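Local coordinates for protein 6-aminohexanoate-cyclic-dimer hydrolase (Arthrobacter sp., PDB 3A2Q) that hydrolyses the cyclic dimer of 6-aminohexanoate, a nylon-6 by-product, opening the ring at one amide to give the linear dimer, at residues 220-225 and 462-467; 282-287 and 468-473; 384-389 and 426-431. The protein carries 1 engineered substitution. All blocks are in the same frame, centred on the assembly; numbering follows the deposited sequence.

Interaction 1 (220-225 and 462-467); sequences RDIAAL and LLLQVA
Leu-464 meets Ile-222 and Ala-223 through methyl and methine carbons alone, so no ring, amide or carboxylate face enters the contact. The flat groups of the two segments are engaged elsewhere: the carboxylate of Asp-221 accepts from Ala-10 N through OD2 and from Thr-11 OG1 through OD1, the amide of Gln-465 donates from NE2 to Gly-250 O, and Arg-220 NE makes a salt bridge with Asp-9 OD2. The contact joins two helices, 219-229 and 460-473, that pack beside the mixed beta-sheet of the alpha/beta amidase fold. Ile-222 and Leu-463 both rest on Leu-187 of strand 185-188, which places the two helices on the same face of the sheet.

Leu-464 is the single residue that 462-467 contributes, and its two methyls divide the work. Leu-464 CD1 lies 3.8 Å from Ala-223 CB. Leu-464 CD2 goes to the preceding residue, 3.9 Å from Ile-222 CG2. CG of Leu-464 stands beside its own backbone N and anti to the carbonyl carbon (chi1 -65°), which turns the two methyls toward helix 219-229. The helices come near at the small residue, with CA of Ala-223 and CA of Leu-464 7.0 Å apart. All three residues are buried, and Leu-464 also touches Val-219 and Leu-226 one turn to each side along helix 219-229.

The side chains of Ile-222 and Leu-464 cross at about a right angle. The end of Ile-222 leads away from helix 460-473, and the residue also touches strands 185-188 and 211-216, while CG2, anti to the backbone N, is the methyl that meets Leu-464 CD2.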
loop_
_atom_site.group_PDB
_atom_site.type_symbol
_atom_site.label_atom_id
_atom_site.label_comp_id
_atom_site.label_asym_id
_atom_site.label_seq_id
_atom_site.Cartn_x
_atom_site.Cartn_y
_atom_site.Cartn_z
ATOM N N ARG A 220 9.940 5.303 12.175
ATOM C CA ARG A 220 9.572 4.857 13.510
ATOM C C ARG A 220 8.071 4.610 13.605
ATOM O O ARG A 220 7.627 3.722 14.335
ATOM C CB ARG A 220 10.033 5.865 14.570
ATOM C CG ARG A 220 9.317 7.204 14.567
ATOM C CD ARG A 220 9.890 8.100 15.660
ATOM N NE ARG A 220 9.139 9.340 15.823
ATOM C CZ ARG A 220 9.403 10.256 16.752
ATOM N NH1 ARG A 220 10.405 10.069 17.602
ATOM N NH2 ARG A 220 8.660 11.351 16.840
ATOM N N ASP A 221 7.287 5.386 12.862
ATOM C CA ASP A 221 5.838 5.211 12.862
ATOM C C ASP A 221 5.476 3.842 12.279
ATOM O O ASP A 221 4.556 3.183 12.755
ATOM C CB ASP A 221 5.163 6.305 12.035
ATOM C CG ASP A 221 4.738 7.502 12.873
ATOM O OD1 ASP A 221 5.128 7.589 14.056
ATOM O OD2 ASP A 221 4.015 8.367 12.336
ATOM N N ILE A 222 6.196 3.422 11.242
ATOM C CA ILE A 222 5.939 2.125 10.621
ATOM C C ILE A 222 6.267 1.011 11.611
ATOM O O ILE A 222 5.494 0.070 11.782
ATOM C CB ILE A 222 6.783 1.943 9.329
ATOM C CG1 ILE A 222 6.316 2.942 8.263
ATOM C CG2 ILE A 222 6.652 0.518 8.802
ATOM C CD1 ILE A 222 4.879 2.731 7.806
ATOM N N ALA A 223 7.411 1.125 12.270
ATOM C CA ALA A 223 7.821 0.123 13.247
ATOM C C ALA A 223 6.776 -0.016 14.356
ATOM O O ALA A 223 6.415 -1.125 14.742
ATOM C CB ALA A 223 9.171 0.495 13.840
ATOM N N ALA A 224 6.283 1.110 14.858
ATOM C CA ALA A 224 5.278 1.089 15.915
ATOM C C ALA A 224 3.964 0.464 15.439
ATOM O O ALA A 224 3.312 -0.274 16.179
ATOM C CB ALA A 224 5.033 2.505 16.434
ATOM N N LEU A 225 3.578 0.763 14.205
ATOM C CA LEU A 225 2.349 0.214 13.638
ATOM C C LEU A 225 2.421 -1.307 13.523
ATOM O O LEU A 225 1.438 -2.003 13.767
ATOM C CB LEU A 225 2.098 0.823 12.259
ATOM C CG LEU A 225 1.696 2.297 12.295
ATOM C CD1 LEU A 225 1.809 2.906 10.909
ATOM C CD2 LEU A 225 0.279 2.411 12.840
ATOM N N LEU A 462 15.713 -5.847 9.842
ATOM C CA LEU A 462 16.841 -5.313 9.083
ATOM C C LEU A 462 16.360 -4.201 8.164
ATOM O O LEU A 462 17.008 -3.157 8.028
ATOM C CB LEU A 462 17.488 -6.401 8.226
ATOM C CG LEU A 462 18.251 -7.528 8.919
ATOM C CD1 LEU A 462 18.817 -8.465 7.855
ATOM C CD2 LEU A 462 19.374 -6.946 9.773
ATOM N N LEU A 463 15.211 -4.428 7.540
ATOM C CA LEU A 463 14.650 -3.447 6.622
ATOM C C LEU A 463 14.415 -2.097 7.294
ATOM O O LEU A 463 14.818 -1.065 6.764
ATOM C CB LEU A 463 13.337 -3.970 6.038
ATOM C CG LEU A 463 12.681 -3.108 4.958
ATOM C CD1 LEU A 463 13.603 -2.995 3.745
ATOM C CD2 LEU A 463 11.359 -3.730 4.570
ATOM N N LEU A 464 13.770 -2.102 8.456
ATOM C CA LEU A 464 13.482 -0.859 9.166
ATOM C C LEU A 464 14.756 -0.223 9.694
ATOM O O LEU A 464 14.831 0.995 9.853
ATOM C CB LEU A 464 12.508 -1.110 10.319
ATOM C CG LEU A 464 11.106 -1.570 9.909
ATOM C CD1 LEU A 464 10.292 -1.926 11.137
ATOM C CD2 LEU A 464 10.427 -0.474 9.109
ATOM N N GLN A 465 15.759 -1.049 9.967
ATOM C CA GLN A 465 17.031 -0.539 10.451
ATOM C C GLN A 465 17.729 0.260 9.351
ATOM O O GLN A 465 18.194 1.379 9.584
ATOM C CB GLN A 465 17.907 -1.698 10.925
ATOM C CG GLN A 465 17.549 -2.164 12.322
ATOM C CD GLN A 465 18.064 -3.553 12.622
ATOM O OE1 GLN A 465 18.952 -4.061 11.940
ATOM N NE2 GLN A 465 17.508 -4.175 13.656
ATOM N N VAL A 466 17.793 -0.303 8.148
ATOM C CA VAL A 466 18.432 0.394 7.037
ATOM C C VAL A 466 17.574 1.567 6.571
ATOM O O VAL A 466 18.093 2.592 6.126
ATOM C CB VAL A 466 18.701 -0.554 5.854
ATOM C CG1 VAL A 466 19.288 0.226 4.681
ATOM C CG2 VAL A 466 19.682 -1.634 6.282
ATOM N N ALA A 467 16.260 1.426 6.680
ATOM C CA ALA A 467 15.377 2.506 6.272
ATOM C C ALA A 467 15.653 3.692 7.197
ATOM O O ALA A 467 15.663 4.843 6.765
ATOM C CB ALA A 467 13.920 2.072 6.389
#

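Interaction 2 (282-287 and 468-473); sequences RGAAAA and AQLEGA
Leu-470 supplies most of what 468-473 brings to the contact, reaching Ala-284 and Ala-287 with one methyl, CD2. Leu-470 CD2 stands 4.1 Å from Ala-287 CB and, more loosely, 4.4 Å from Ala-284 CB, so it meets two alanines set three residues apart on one side of helix 275-290. CB of Leu-470 does not itself aim at the other helix; with CG beside the backbone N (chi1 -78°), the branched end swings nearer. One turn farther along helix 460-473, Ala-473 CB faces the same Ala-287 CB at 4.3 Å.

The remaining approach is of methyl to carbonyl. Leu-470 CD2 sits 3.7 Å from Ala-284 O, the nearest pair of atoms between 282-287 and 468-473, and a van der Waals contact.

The two helices flank the central sheet of the amidase fold and run nearly crosswise: the axes of 282-287 and 468-473 are inclined at 100° and pass within 10.4 Å. Strands of that sheet lie beneath, where Leu-470 also touches Leu-438, Ile-440 and Ile-453 and Ala-284 touches Val-451, so that Leu-470 fills the corner between helix 275-290 and strands 435-442 and 448-455.

Polar side chains of 468-473 turn to other partners. Gln-469 OE1 accepts a hydrogen bond from His-293 NE2, which ties helix 460-473 to the chain just beyond helix 275-290. Glu-471 OE2 accepts from Val-219 N at the start of helix 219-229.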
loop_
_atom_site.group_PDB
_atom_site.type_symbol
_atom_site.label_atom_id
_atom_site.label_comp_id
_atom_site.label_asym_id
_atom_site.label_seq_id
_atom_site.Cartn_x
_atom_site.Cartn_y
_atom_site.Cartn_z
ATOM N N ARG A 282 19.952 5.123 -7.315
ATOM C CA ARG A 282 21.411 5.184 -7.339
ATOM C C ARG A 282 21.901 6.059 -6.182
ATOM O O ARG A 282 22.839 5.698 -5.469
ATOM C CB ARG A 282 21.884 5.741 -8.689
ATOM C CG ARG A 282 23.396 5.876 -8.843
ATOM C CD ARG A 282 24.116 4.555 -8.621
ATOM N NE ARG A 282 23.756 3.546 -9.613
ATOM C CZ ARG A 282 24.255 2.314 -9.633
ATOM N NH1 ARG A 282 25.136 1.938 -8.714
ATOM N NH2 ARG A 282 23.871 1.456 -10.568
ATOM N N GLY A 283 21.246 7.200 -5.995
ATOM C CA GLY A 283 21.610 8.111 -4.925
ATOM C C GLY A 283 21.492 7.473 -3.553
ATOM O O GLY A 283 22.323 7.715 -2.680
ATOM N N ALA A 284 20.453 6.665 -3.357
ATOM C CA ALA A 284 20.243 5.988 -2.082
ATOM C C ALA A 284 21.330 4.936 -1.882
ATOM O O ALA A 284 21.804 4.728 -0.769
ATOM C CB ALA A 284 18.862 5.331 -2.054
ATOM N N ALA A 285 21.709 4.275 -2.971
ATOM C CA ALA A 285 22.746 3.250 -2.934
ATOM C C ALA A 285 24.078 3.887 -2.542
ATOM O O ALA A 285 24.844 3.313 -1.778
ATOM C CB ALA A 285 22.868 2.578 -4.297
ATOM N N ALA A 286 24.345 5.079 -3.067
ATOM C CA ALA A 286 25.581 5.786 -2.750
ATOM C C ALA A 286 25.609 6.139 -1.268
ATOM O O ALA A 286 26.653 6.058 -0.622
ATOM C CB ALA A 286 25.693 7.049 -3.591
ATOM N N ALA A 287 24.457 6.533 -0.733
ATOM C CA ALA A 287 24.361 6.887 0.678
ATOM C C ALA A 287 24.610 5.657 1.551
ATOM O O ALA A 287 25.193 5.758 2.630
ATOM C CB ALA A 287 22.984 7.486 0.982
ATOM N N ALA A 468 15.885 3.402 8.473
ATOM C CA ALA A 468 16.165 4.453 9.443
ATOM C C ALA A 468 17.467 5.169 9.090
ATOM O O ALA A 468 17.568 6.386 9.239
ATOM C CB ALA A 468 16.251 3.865 10.849
ATOM N N GLN A 469 18.460 4.416 8.619
ATOM C CA GLN A 469 19.742 5.013 8.245
ATOM C C GLN A 469 19.572 5.948 7.047
ATOM O O GLN A 469 20.169 7.022 6.996
ATOM C CB GLN A 469 20.765 3.925 7.895
ATOM C CG GLN A 469 20.962 2.873 8.977
ATOM C CD GLN A 469 22.074 1.901 8.647
ATOM O OE1 GLN A 469 22.278 1.540 7.491
ATOM N NE2 GLN A 469 22.793 1.457 9.670
ATOM N N LEU A 470 18.760 5.537 6.080
ATOM C CA LEU A 470 18.528 6.357 4.896
ATOM C C LEU A 470 17.720 7.601 5.238
ATOM O O LEU A 470 17.900 8.656 4.636
ATOM C CB LEU A 470 17.811 5.546 3.817
ATOM C CG LEU A 470 18.711 4.594 3.027
ATOM C CD1 LEU A 470 17.864 3.743 2.089
ATOM C CD2 LEU A 470 19.744 5.404 2.247
ATOM N N GLU A 471 16.825 7.463 6.206
ATOM C CA GLU A 471 15.998 8.569 6.661
ATOM C C GLU A 471 16.909 9.638 7.267
ATOM O O GLU A 471 16.630 10.836 7.181
ATOM C CB GLU A 471 15.011 8.056 7.708
ATOM C CG GLU A 471 14.068 9.089 8.283
ATOM C CD GLU A 471 13.114 8.471 9.286
ATOM O OE1 GLU A 471 13.599 7.798 10.223
ATOM O OE2 GLU A 471 11.887 8.649 9.141
ATOM N N GLY A 472 18.008 9.194 7.869
ATOM C CA GLY A 472 18.941 10.123 8.482
ATOM C C GLY A 472 19.942 10.702 7.502
ATOM O O GLY A 472 20.405 11.831 7.672
ATOM N N ALA A 473 20.273 9.933 6.472
ATOM C CA ALA A 473 21.232 10.368 5.464
ATOM C C ALA A 473 20.581 11.258 4.409
ATOM O O ALA A 473 21.204 12.191 3.893
ATOM C CB ALA A 473 21.859 9.153 4.793
#

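Interaction 3 (384-389 and 426-431); sequences LILPTV and VPFNVS
Phe-428 points the far end of its ring at two leucines of the strand, Leu-384 and Leu-386. The nearer approach is Phe-428 CZ to Leu-384 CD2 at 3.8 Å; this methyl comes in obliquely, and the two side chains cross at about a right angle. Leu-386 CD1 lies near the ring plane, at the edge, 4.3 Å from Phe-428 CE2. Two residues apart on a strand, the leucines fall on the same side of it. Leu-384 CG, anti to its N (chi1 176°), carries CD2 to the CZ end of the ring.

One face of the Phe-428 ring is covered by its sequence neighbour, Pro-427, whose CB stands 4.2 Å above the plane over the centre. Val-454, Trp-377, Arg-176 and Gln-433 add further contacts to Phe-428.

The contact sets the short helix 427-431 against strand 383-387, which lies within the mixed sheet of the amidase fold. Backbone hydrogen bonds of Leu-384 with Val-454 and of Leu-386 with Gln-452 hold the strand against 448-455.

Within 426-431, Val-426 O accepts from two backbone donors, Asn-429 N at 3.0 Å and Val-430 N at 3.3 Å. Asn-429 in turn gives hydrogen bonds from ND2 to Ala-209 O and to OD1 of Asp-170, a residue of the 6-aminohexanoic acid pocket.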
loop_
_atom_site.group_PDB
_atom_site.type_symbol
_atom_site.label_atom_id
_atom_site.label_comp_id
_atom_site.label_asym_id
_atom_site.label_seq_id
_atom_site.Cartn_x
_atom_site.Cartn_y
_atom_site.Cartn_z
ATOM N N LEU A 384 18.005 -5.482 -1.511
ATOM C CA LEU A 384 17.964 -5.059 -2.903
ATOM C C LEU A 384 17.425 -3.635 -2.855
ATOM O O LEU A 384 16.451 -3.366 -2.152
ATOM C CB LEU A 384 17.005 -5.929 -3.730
ATOM C CG LEU A 384 16.835 -5.467 -5.185
ATOM C CD1 LEU A 384 18.111 -5.754 -5.965
ATOM C CD2 LEU A 384 15.657 -6.183 -5.841
ATOM N N ILE A 385 18.086 -2.727 -3.566
ATOM C CA ILE A 385 17.665 -1.337 -3.646
ATOM C C ILE A 385 17.258 -1.111 -5.098
ATOM O O ILE A 385 18.014 -1.428 -6.016
ATOM C CB ILE A 385 18.820 -0.347 -3.333
ATOM C CG1 ILE A 385 19.556 -0.764 -2.061
ATOM C CG2 ILE A 385 18.263 1.066 -3.179
ATOM C CD1 ILE A 385 18.683 -0.835 -0.841
ATOM N N LEU A 386 16.058 -0.580 -5.308
ATOM C CA LEU A 386 15.591 -0.308 -6.657
ATOM C C LEU A 386 14.477 0.726 -6.593
ATOM O O LEU A 386 13.879 0.935 -5.538
ATOM C CB LEU A 386 15.072 -1.590 -7.319
ATOM C CG LEU A 386 13.758 -2.200 -6.811
ATOM C CD1 LEU A 386 13.336 -3.316 -7.756
ATOM C CD2 LEU A 386 13.920 -2.732 -5.394
ATOM N N PRO A 387 14.203 1.413 -7.717
ATOM C CA PRO A 387 13.133 2.419 -7.709
ATOM C C PRO A 387 11.813 1.737 -7.368
ATOM O O PRO A 387 11.629 0.568 -7.691
ATOM C CB PRO A 387 13.142 2.951 -9.147
ATOM C CG PRO A 387 14.549 2.698 -9.609
ATOM C CD PRO A 387 14.878 1.353 -9.023
ATOM N N THR A 388 10.898 2.444 -6.711
ATOM C CA THR A 388 9.617 1.830 -6.388
ATOM C C THR A 388 8.800 1.731 -7.679
ATOM O O THR A 388 8.219 0.687 -7.966
ATOM C CB THR A 388 8.842 2.645 -5.341
ATOM O OG1 THR A 388 9.646 2.795 -4.169
ATOM C CG2 THR A 388 7.548 1.923 -4.952
ATOM N N VAL A 389 8.759 2.818 -8.449
ATOM C CA VAL A 389 8.036 2.818 -9.724
ATOM C C VAL A 389 9.040 3.049 -10.852
ATOM O O VAL A 389 10.157 3.514 -10.607
ATOM C CB VAL A 389 6.919 3.888 -9.760
ATOM C CG1 VAL A 389 5.918 3.615 -8.651
ATOM C CG2 VAL A 389 7.508 5.284 -9.627
ATOM N N VAL A 426 5.443 -5.705 -8.035
ATOM C CA VAL A 426 4.744 -6.986 -8.073
ATOM C C VAL A 426 5.582 -8.250 -7.816
ATOM O O VAL A 426 5.075 -9.220 -7.249
ATOM C CB VAL A 426 3.942 -7.134 -9.402
ATOM C CG1 VAL A 426 4.868 -7.405 -10.559
ATOM C CG2 VAL A 426 2.908 -8.231 -9.262
ATOM N N PRO A 427 6.872 -8.261 -8.203
ATOM C CA PRO A 427 7.632 -9.487 -7.934
ATOM C C PRO A 427 7.662 -9.860 -6.451
ATOM O O PRO A 427 7.724 -11.035 -6.101
ATOM C CB PRO A 427 9.031 -9.154 -8.457
ATOM C CG PRO A 427 8.791 -8.110 -9.488
ATOM C CD PRO A 427 7.722 -7.254 -8.861
ATOM N N PHE A 428 7.611 -8.857 -5.580
ATOM C CA PHE A 428 7.678 -9.109 -4.149
ATOM C C PHE A 428 6.352 -9.465 -3.501
ATOM O O PHE A 428 6.318 -9.900 -2.350
ATOM C CB PHE A 428 8.383 -7.924 -3.495
ATOM C CG PHE A 428 9.684 -7.613 -4.168
ATOM C CD1 PHE A 428 10.731 -8.536 -4.116
ATOM C CD2 PHE A 428 9.804 -6.514 -5.011
ATOM C CE1 PHE A 428 11.868 -8.377 -4.904
ATOM C CE2 PHE A 428 10.939 -6.346 -5.806
ATOM C CZ PHE A 428 11.973 -7.282 -5.754
ATOM N N ASN A 429 5.259 -9.284 -4.239
ATOM C CA ASN A 429 3.960 -9.706 -3.737
ATOM C C ASN A 429 3.994 -11.211 -3.961
ATOM O O ASN A 429 3.457 -11.981 -3.174
ATOM C CB ASN A 429 2.802 -9.135 -4.563
ATOM C CG ASN A 429 2.581 -7.675 -4.312
ATOM O OD1 ASN A 429 3.124 -6.826 -5.015
ATOM N ND2 ASN A 429 1.790 -7.366 -3.289
ATOM N N VAL A 430 4.632 -11.630 -5.052
ATOM C CA VAL A 430 4.724 -13.057 -5.344
ATOM C C VAL A 430 5.674 -13.773 -4.389
ATOM O O VAL A 430 5.363 -14.858 -3.916
ATOM C CB VAL A 430 5.169 -13.316 -6.797
ATOM C CG1 VAL A 430 5.376 -14.811 -7.021
ATOM C CG2 VAL A 430 4.108 -12.789 -7.753
ATOM N N SER A 431 6.825 -13.170 -4.089
ATOM C CA SER A 431 7.775 -13.807 -3.179
ATOM C C SER A 431 7.356 -13.655 -1.720
ATOM O O SER A 431 7.738 -14.465 -0.877
ATOM C CB SER A 431 9.181 -13.222 -3.359
ATOM O OG SER A 431 9.241 -11.906 -2.849
#

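How the interactions relate
Interactions 1 and 2 use consecutive parts of helix 460-473: the earlier turns meet helix 219-229 and the last turns meet helix 275-290, with centres about 14 Å apart. Along the chain these two contacts interlock, their segments alternating. Interaction 3 is nested inside the loops closed by both; its centre is about 17 Å from that of interaction 1 and about 18 Å from that of interaction 2, and its nearest atoms come within about 4 Å of interaction 2 without touching. None of the three forms the substrate site; in interaction 3 the side chain of Phe-428 is about 12 Å from a bound 6-aminohexanoic acid.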